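Local coordinates for protein aldehyde dehydrogenase (Staphylococcus aureus, PDB 6K10) that oxidises 4,4'-diaponeurosporenal to 4,4'-diaponeurosporenoate with NAD+, a step in the synthesis of the carotenoid staphyloxanthin, at residues Thr57-Asn62 and Glu148-Val153; Ala247-Val252 and Gly290-Leu295; Ile71-Lys76 and Pro124-Phe129. The protein carries 1 engineered substitution. All coordinates share one frame; numbering follows the deposited sequence.

Contact 1 of 3, residues Thr57-Asn62 and Glu148-Val153; sequences TDLGKN and ELTPNV
Carboxylate oxygen OD2 of D58 is held by V153 N, with N152 N adding a weak bond. V153 N donates to D58 OD2 over 3.1 Å at 157°, nearly in line with the C-O bond, while N152 N lies 3.0 Å from D58 OD2 in a bond badly bent, at 121°. The other oxygen is held by a side chain: N152 ND2 donates to D58 OD1 at 2.8 Å along an almost straight line, on the syn lone pair of D58 OD1, the side facing OD2, with the acceptor in the plane of the N152 amide. Aspartate suits the place by taking N-H groups on both oxygens, asparagine by offering a side-chain N-H beside its backbone one. D58 points at its partners with CG anti to its own carbonyl carbon (chi1 -66°), which carries the acid from the last turn of helix 48-59 to the first turn of helix 151-164, which follows strand 141-145 of the cofactor-domain sheet.

T150 holds the N-cap position of that second helix, yet its hydroxyl makes no capping bond; the acid from the neighbouring helix serves the first-turn amides instead. P151 has no N-H to satisfy, and its CD packs 3.7 Å from D58 OD2. T150 CG2 lies 3.9 Å from D58 CB and 4.0 Å from L59 CG. A water lies within hydrogen-bonding distance of D58 O and L149 O.

With D58 buried, its negative charge is probably stabilised by these N-H groups and by the positive end of the helix 151-164 dipole, which would favour the ionised form.

Contact 2 of 3, residues Ala247-Val252 and Gly290-Leu295; sequences AGQTSV and GRIVNL. Engineered in segment 247-252: S251 (natural residue Cys).
The hydrogen bonds between these loops come from the amide of Q249, which uses both its ends on one run of backbone. Q249 NE2 donates to R291 O at 3.0 Å, meeting the carbonyl from above its plane, and Q249 OE1 accepts from V293 N at 3.2 Å, here in the carbonyl plane on a lone pair. Both bonds are bent, at 137° and 138°. The side chain stretches straight beyond CG, with CG turned beside the backbone N (chi1 -56°), and glutamine suits the place because one flat group offers a donor and an acceptor to the peptides flanking I292.

Q249 is also the centre of an inverse gamma turn, in the loop leading to S251, an engineered serine at the position of the predicted catalytic cysteine of this aldehyde dehydrogenase. The backbone O of Q249 accepts from the side-chain amides of N122 and N246, so backbone and side chain are both pinned. G248 before it adopts a positive phi at which a side chain would collide with the carbonyl O of A247, which glycine avoids.

Water adds an indirect link, accepting from A247 N at 3.3 Å and from G290 N at 3.0 Å.

Apolar contact is slight. A247 CB rests 3.9 Å from G290 C and 4.3 Å from I292 CD1, and the small methyl lets the backbones come close. I292 otherwise turns to H297, Y298 and L301 of helix 295-307.

Within 290-295, R291 NH1 donates to G290 O at 3.0 Å, but the main charged partner of R291 is E322, which forms a salt bridge with NH2.

Contact 3 of 3, residues Ile71-Lys76 and Pro124-Phe129; sequences IGITLK and PFQLVF
Helix 126-138 is the connection of a beta-alpha-beta crossover, joining parallel strands 104-118 and 141-145 of the Rossmann-like cofactor domain, and here its first turn packs against the long helix 63-89. T74 stands at the closest point of the two backbones and touches three residues. Its OG1 comes to 3.0 Å from Q126 OE1, a close approach only, and 3.8 Å from F125 CE1, while its methyl CG2 lies 3.7 Å from F129 CB. Threonine suits this place because its hydroxyl bonds to E70 O of its own helix while its methyl packs on F129. OG1 stands beside the backbone N (chi1 -61°), which leaves CG2 anti to that N and facing F129.

Q126 bends at chi2 (76°), folding its amide back toward helix 63-89, where the side chains of Q126 and T74 run antiparallel alongside one another. Branch CG2 of I73 meets Q126 OE1 at 3.5 Å, the two side chains crossing at about a right angle, and I73 also packs on F464 of the second subunit. F125 CE1 reaches to 4.1 Å from I71 CA, and the F125 ring is covered on one face by F129 CD2, 3.5 Å above the plane and over its centre. The side chain of Q126 lies about 10 Å from those of the predicted active-site residues E217 and S251, the latter an engineered serine.

No hydrogen bond joins the two segments themselves, and their packing therefore rests on van der Waals contact of the aromatic, methyl and amide groups. The polar tie comes from E70, just before I71: its OE1 accepts from F125 N and Q126 N, an acid from one helix meeting amide groups at the start of the other.

In the fold
The centres of contacts 1 and 2 lie about 10 Å apart and the two touch: L59 O and R291 N, 3.1 Å apart, form a probable hydrogen bond, and L59 CD2 packs 3.7 Å from V293 CB. Contact 3, about 14 Å from contact 1 centre to centre, meets it through P124, which packs on L59, T150 and V153. The carboxylate of E70 also pairs with K61. Contacts 2 and 3 do not touch; their centres are about 17 Å apart, their nearest atoms about 7 Å. S251, two residues after Q249, lies outside the touching part of contact 2. Q126 of contact 3 comes within about 10 Å of both predicted active-site positions, S251 and E217, side chain to side chain; contact 1 lies away from both.

Contact 1 of 3, residues Thr57-Asn62 and Glu148-Val153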
# COMPACT_ATOMS: atom_id res chain seq x y z
N THR A 57 11.09 -33.59 -7.98
CA THR A 57 11.78 -34.27 -6.90
C THR A 57 11.37 -33.72 -5.54
O THR A 57 11.21 -34.48 -4.58
CB THR A 57 13.30 -34.16 -7.10
OG1 THR A 57 13.66 -34.77 -8.34
CG2 THR A 57 14.04 -34.86 -5.97
N ASP A 58 11.17 -32.40 -5.44
CA ASP A 58 10.91 -31.78 -4.15
C ASP A 58 9.44 -31.81 -3.75
O ASP A 58 9.14 -31.92 -2.56
CB ASP A 58 11.40 -30.33 -4.16
CG ASP A 58 12.91 -30.22 -4.27
OD1 ASP A 58 13.58 -31.27 -4.22
OD2 ASP A 58 13.42 -29.08 -4.38
N LEU A 59 8.51 -31.73 -4.71
CA LEU A 59 7.09 -31.61 -4.41
C LEU A 59 6.24 -32.68 -5.10
O LEU A 59 5.01 -32.64 -4.99
CB LEU A 59 6.58 -30.22 -4.80
CG LEU A 59 7.04 -29.05 -3.93
CD1 LEU A 59 6.68 -27.72 -4.58
CD2 LEU A 59 6.44 -29.15 -2.54
N GLY A 60 6.86 -33.62 -5.80
CA GLY A 60 6.09 -34.59 -6.57
C GLY A 60 5.23 -33.95 -7.63
O GLY A 60 4.20 -34.53 -8.02
N LYS A 61 5.61 -32.77 -8.12
CA LYS A 61 4.76 -31.99 -9.01
C LYS A 61 4.91 -32.48 -10.44
O LYS A 61 6.00 -32.42 -11.02
CB LYS A 61 5.11 -30.51 -8.90
CG LYS A 61 4.06 -29.59 -9.49
CD LYS A 61 4.34 -28.14 -9.13
CE LYS A 61 4.31 -27.93 -7.62
NZ LYS A 61 3.84 -26.56 -7.25
N ASN A 62 3.81 -32.97 -11.01
CA ASN A 62 3.80 -33.43 -12.39
C ASN A 62 3.97 -32.25 -13.35
O ASN A 62 3.68 -31.10 -13.02
CB ASN A 62 2.51 -34.19 -12.69
CG ASN A 62 1.29 -33.29 -12.72
OD1 ASN A 62 1.02 -32.62 -13.73
ND2 ASN A 62 0.54 -33.26 -11.62
N GLU A 148 14.31 -23.11 1.51
CA GLU A 148 15.25 -24.22 1.58
C GLU A 148 14.57 -25.56 1.83
O GLU A 148 15.24 -26.60 1.81
CB GLU A 148 16.31 -23.97 2.65
CG GLU A 148 15.81 -24.02 4.08
CD GLU A 148 16.94 -24.12 5.08
OE1 GLU A 148 16.66 -24.26 6.29
OE2 GLU A 148 18.12 -24.07 4.66
N LEU A 149 13.25 -25.56 2.07
CA LEU A 149 12.51 -26.82 2.16
C LEU A 149 12.39 -27.49 0.80
O LEU A 149 12.18 -28.71 0.74
CB LEU A 149 11.11 -26.58 2.74
CG LEU A 149 11.04 -26.04 4.17
CD1 LEU A 149 9.61 -26.12 4.70
CD2 LEU A 149 12.00 -26.80 5.08
N THR A 150 12.50 -26.73 -0.28
CA THR A 150 12.61 -27.28 -1.63
C THR A 150 14.01 -26.96 -2.14
O THR A 150 14.19 -26.03 -2.94
CB THR A 150 11.53 -26.71 -2.54
OG1 THR A 150 11.52 -25.28 -2.45
CG2 THR A 150 10.16 -27.23 -2.12
N PRO A 151 15.02 -27.72 -1.70
CA PRO A 151 16.41 -27.29 -1.95
C PRO A 151 16.86 -27.45 -3.39
O PRO A 151 17.73 -26.69 -3.84
CB PRO A 151 17.22 -28.19 -1.01
CG PRO A 151 16.40 -29.43 -0.89
CD PRO A 151 14.95 -28.99 -0.96
N ASN A 152 16.31 -28.42 -4.13
CA ASN A 152 16.68 -28.54 -5.54
C ASN A 152 16.13 -27.38 -6.35
O ASN A 152 16.81 -26.86 -7.24
CB ASN A 152 16.20 -29.88 -6.09
CG ASN A 152 16.95 -31.06 -5.51
OD1 ASN A 152 18.13 -31.25 -5.79
ND2 ASN A 152 16.28 -31.84 -4.67
N VAL A 153 14.90 -26.96 -6.05
CA VAL A 153 14.32 -25.80 -6.73
C VAL A 153 15.13 -24.55 -6.41
O VAL A 153 15.43 -23.74 -7.30
CB VAL A 153 12.84 -25.64 -6.34
CG1 VAL A 153 12.24 -24.45 -7.09
CG2 VAL A 153 12.07 -26.91 -6.64
O HOH W 1 11.58 -30.94 -0.96

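Contact 2 of 3, residues Ala247-Val252 and Gly290-Leu295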
# COMPACT_ATOMS: atom_id res chain seq x y z
N ALA A 247 -1.37 -31.17 -3.94
CA ALA A 247 -1.67 -31.93 -2.73
C ALA A 247 -2.16 -31.03 -1.60
O ALA A 247 -1.87 -31.25 -0.42
CB ALA A 247 -0.46 -32.75 -2.28
N GLY A 248 -2.92 -29.99 -1.96
CA GLY A 248 -3.49 -29.10 -0.98
C GLY A 248 -2.57 -28.03 -0.44
O GLY A 248 -2.99 -27.24 0.42
N GLN A 249 -1.33 -27.96 -0.92
CA GLN A 249 -0.35 -27.02 -0.39
C GLN A 249 -0.46 -25.69 -1.14
O GLN A 249 0.41 -25.27 -1.90
CB GLN A 249 1.05 -27.62 -0.48
CG GLN A 249 1.13 -28.97 0.24
CD GLN A 249 2.41 -29.73 -0.04
OE1 GLN A 249 3.27 -29.87 0.83
NE2 GLN A 249 2.54 -30.24 -1.26
N THR A 250 -1.59 -25.02 -0.90
CA THR A 250 -1.93 -23.77 -1.57
C THR A 250 -2.62 -22.84 -0.58
O THR A 250 -3.49 -23.27 0.18
CB THR A 250 -2.84 -24.02 -2.78
OG1 THR A 250 -2.27 -25.05 -3.61
CG2 THR A 250 -3.02 -22.76 -3.60
N SER A 251 -2.22 -21.57 -0.60
CA SER A 251 -2.79 -20.62 0.34
C SER A 251 -4.25 -20.31 0.03
O SER A 251 -4.99 -19.90 0.93
CB SER A 251 -1.96 -19.33 0.36
OG SER A 251 -1.98 -18.70 -0.91
N VAL A 252 -4.68 -20.50 -1.21
CA VAL A 252 -6.07 -20.27 -1.59
C VAL A 252 -6.79 -21.60 -1.85
O VAL A 252 -7.87 -21.61 -2.44
CB VAL A 252 -6.17 -19.33 -2.80
CG1 VAL A 252 -5.51 -17.99 -2.49
CG2 VAL A 252 -5.54 -19.95 -4.02
N GLY A 290 0.30 -34.80 -6.36
CA GLY A 290 1.57 -34.41 -5.78
C GLY A 290 1.84 -35.05 -4.43
O GLY A 290 1.12 -35.93 -3.96
N ARG A 291 2.92 -34.59 -3.80
CA ARG A 291 3.40 -35.14 -2.54
C ARG A 291 3.71 -34.00 -1.57
O ARG A 291 3.85 -32.84 -1.96
CB ARG A 291 4.66 -36.00 -2.74
CG ARG A 291 4.45 -37.20 -3.65
CD ARG A 291 3.54 -38.22 -3.00
NE ARG A 291 3.41 -39.45 -3.79
CZ ARG A 291 2.49 -39.64 -4.73
NH1 ARG A 291 1.61 -38.68 -5.01
NH2 ARG A 291 2.44 -40.79 -5.39
N ILE A 292 3.84 -34.36 -0.29
CA ILE A 292 4.11 -33.38 0.76
C ILE A 292 5.58 -32.98 0.72
O ILE A 292 6.46 -33.79 0.41
CB ILE A 292 3.70 -33.95 2.13
CG1 ILE A 292 2.27 -34.49 2.08
CG2 ILE A 292 3.80 -32.88 3.21
CD1 ILE A 292 1.24 -33.47 1.59
N VAL A 293 5.85 -31.71 1.04
CA VAL A 293 7.16 -31.12 0.77
C VAL A 293 8.27 -31.84 1.53
O VAL A 293 9.33 -32.15 0.96
CB VAL A 293 7.16 -29.61 1.08
CG1 VAL A 293 6.75 -29.35 2.53
CG2 VAL A 293 8.52 -29.00 0.78
N ASN A 294 8.06 -32.13 2.81
CA ASN A 294 9.10 -32.73 3.63
C ASN A 294 8.46 -33.56 4.74
O ASN A 294 7.24 -33.61 4.88
CB ASN A 294 10.06 -31.67 4.18
CG ASN A 294 9.42 -30.74 5.20
OD1 ASN A 294 8.23 -30.83 5.49
ND2 ASN A 294 10.22 -29.84 5.76
N LEU A 295 9.32 -34.21 5.53
CA LEU A 295 8.83 -35.12 6.57
C LEU A 295 8.14 -34.37 7.70
O LEU A 295 7.22 -34.92 8.32
CB LEU A 295 9.98 -35.96 7.10
CG LEU A 295 10.36 -37.13 6.19
CD1 LEU A 295 11.62 -37.82 6.69
CD2 LEU A 295 9.21 -38.12 6.08
O HOH W 2 -1.60 -32.60 -6.90

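Contact 3 of 3, residues Ile71-Lys76 and Pro124-Phe129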
# COMPACT_ATOMS: atom_id res chain seq x y z
N ILE A 71 5.97 -22.58 -14.31
CA ILE A 71 6.81 -22.16 -15.43
C ILE A 71 6.01 -21.36 -16.45
O ILE A 71 6.35 -20.21 -16.77
CB ILE A 71 7.48 -23.37 -16.09
CG1 ILE A 71 8.35 -24.12 -15.09
CG2 ILE A 71 8.32 -22.92 -17.28
CD1 ILE A 71 9.11 -25.27 -15.70
N GLY A 72 4.96 -21.96 -17.01
CA GLY A 72 4.25 -21.33 -18.11
C GLY A 72 3.63 -20.00 -17.72
O GLY A 72 3.68 -19.04 -18.49
N ILE A 73 3.04 -19.94 -16.52
CA ILE A 73 2.42 -18.70 -16.07
C ILE A 73 3.47 -17.61 -15.89
O ILE A 73 3.18 -16.42 -16.09
CB ILE A 73 1.62 -18.96 -14.78
CG1 ILE A 73 0.85 -17.71 -14.35
CG2 ILE A 73 2.54 -19.43 -13.66
CD1 ILE A 73 -0.34 -18.02 -13.47
N THR A 74 4.70 -17.98 -15.53
CA THR A 74 5.77 -17.00 -15.39
C THR A 74 6.23 -16.49 -16.75
O THR A 74 6.39 -15.28 -16.95
CB THR A 74 6.94 -17.61 -14.62
OG1 THR A 74 6.50 -17.98 -13.31
CG2 THR A 74 8.09 -16.62 -14.50
N LEU A 75 6.43 -17.41 -17.71
CA LEU A 75 6.81 -17.00 -19.06
C LEU A 75 5.76 -16.07 -19.65
O LEU A 75 6.10 -15.05 -20.27
CB LEU A 75 6.98 -18.24 -19.94
CG LEU A 75 8.20 -19.11 -19.64
CD1 LEU A 75 8.19 -20.34 -20.54
CD2 LEU A 75 9.48 -18.32 -19.83
N LYS A 76 4.48 -16.40 -19.47
CA LYS A 76 3.41 -15.54 -19.96
C LYS A 76 3.46 -14.17 -19.29
O LYS A 76 3.24 -13.14 -19.95
CB LYS A 76 2.06 -16.20 -19.72
CG LYS A 76 0.90 -15.54 -20.43
N PRO A 124 7.47 -22.81 -5.23
CA PRO A 124 8.76 -22.17 -4.91
C PRO A 124 9.37 -21.42 -6.08
O PRO A 124 10.25 -20.57 -5.86
CB PRO A 124 9.64 -23.35 -4.49
CG PRO A 124 9.06 -24.52 -5.23
CD PRO A 124 7.58 -24.27 -5.34
N PHE A 125 8.94 -21.70 -7.30
CA PHE A 125 9.43 -21.00 -8.48
C PHE A 125 8.56 -19.79 -8.79
O PHE A 125 9.07 -18.66 -8.89
CB PHE A 125 9.49 -21.98 -9.66
CG PHE A 125 9.99 -21.38 -10.94
CD1 PHE A 125 9.11 -20.81 -11.85
CD2 PHE A 125 11.34 -21.39 -11.24
CE1 PHE A 125 9.57 -20.26 -13.03
CE2 PHE A 125 11.81 -20.84 -12.42
CZ PHE A 125 10.92 -20.28 -13.32
N GLN A 126 7.25 -20.00 -8.93
CA GLN A 126 6.34 -18.90 -9.26
C GLN A 126 6.37 -17.79 -8.22
O GLN A 126 6.34 -16.61 -8.57
CB GLN A 126 4.91 -19.44 -9.43
CG GLN A 126 3.81 -18.42 -9.16
CD GLN A 126 3.62 -17.42 -10.28
OE1 GLN A 126 4.29 -17.48 -11.31
NE2 GLN A 126 2.71 -16.47 -10.07
N LEU A 127 6.46 -18.15 -6.94
CA LEU A 127 6.46 -17.13 -5.90
C LEU A 127 7.79 -16.42 -5.77
O LEU A 127 7.87 -15.44 -5.01
CB LEU A 127 6.03 -17.75 -4.57
CG LEU A 127 4.60 -18.31 -4.62
CD1 LEU A 127 4.30 -19.18 -3.41
CD2 LEU A 127 3.59 -17.17 -4.72
N VAL A 128 8.83 -16.87 -6.46
CA VAL A 128 10.03 -16.06 -6.65
C VAL A 128 9.88 -15.13 -7.84
O VAL A 128 10.15 -13.93 -7.75
CB VAL A 128 11.27 -16.97 -6.80
CG1 VAL A 128 12.42 -16.19 -7.44
CG2 VAL A 128 11.72 -17.52 -5.46
N PHE A 129 9.40 -15.65 -8.98
CA PHE A 129 9.58 -14.93 -10.23
C PHE A 129 8.44 -13.99 -10.58
O PHE A 129 8.68 -12.97 -11.25
CB PHE A 129 9.85 -15.92 -11.36
CG PHE A 129 11.24 -16.50 -11.32
CD1 PHE A 129 12.30 -15.81 -11.88
CD2 PHE A 129 11.50 -17.71 -10.70
CE1 PHE A 129 13.58 -16.31 -11.84
CE2 PHE A 129 12.79 -18.22 -10.66
CZ PHE A 129 13.83 -17.51 -11.23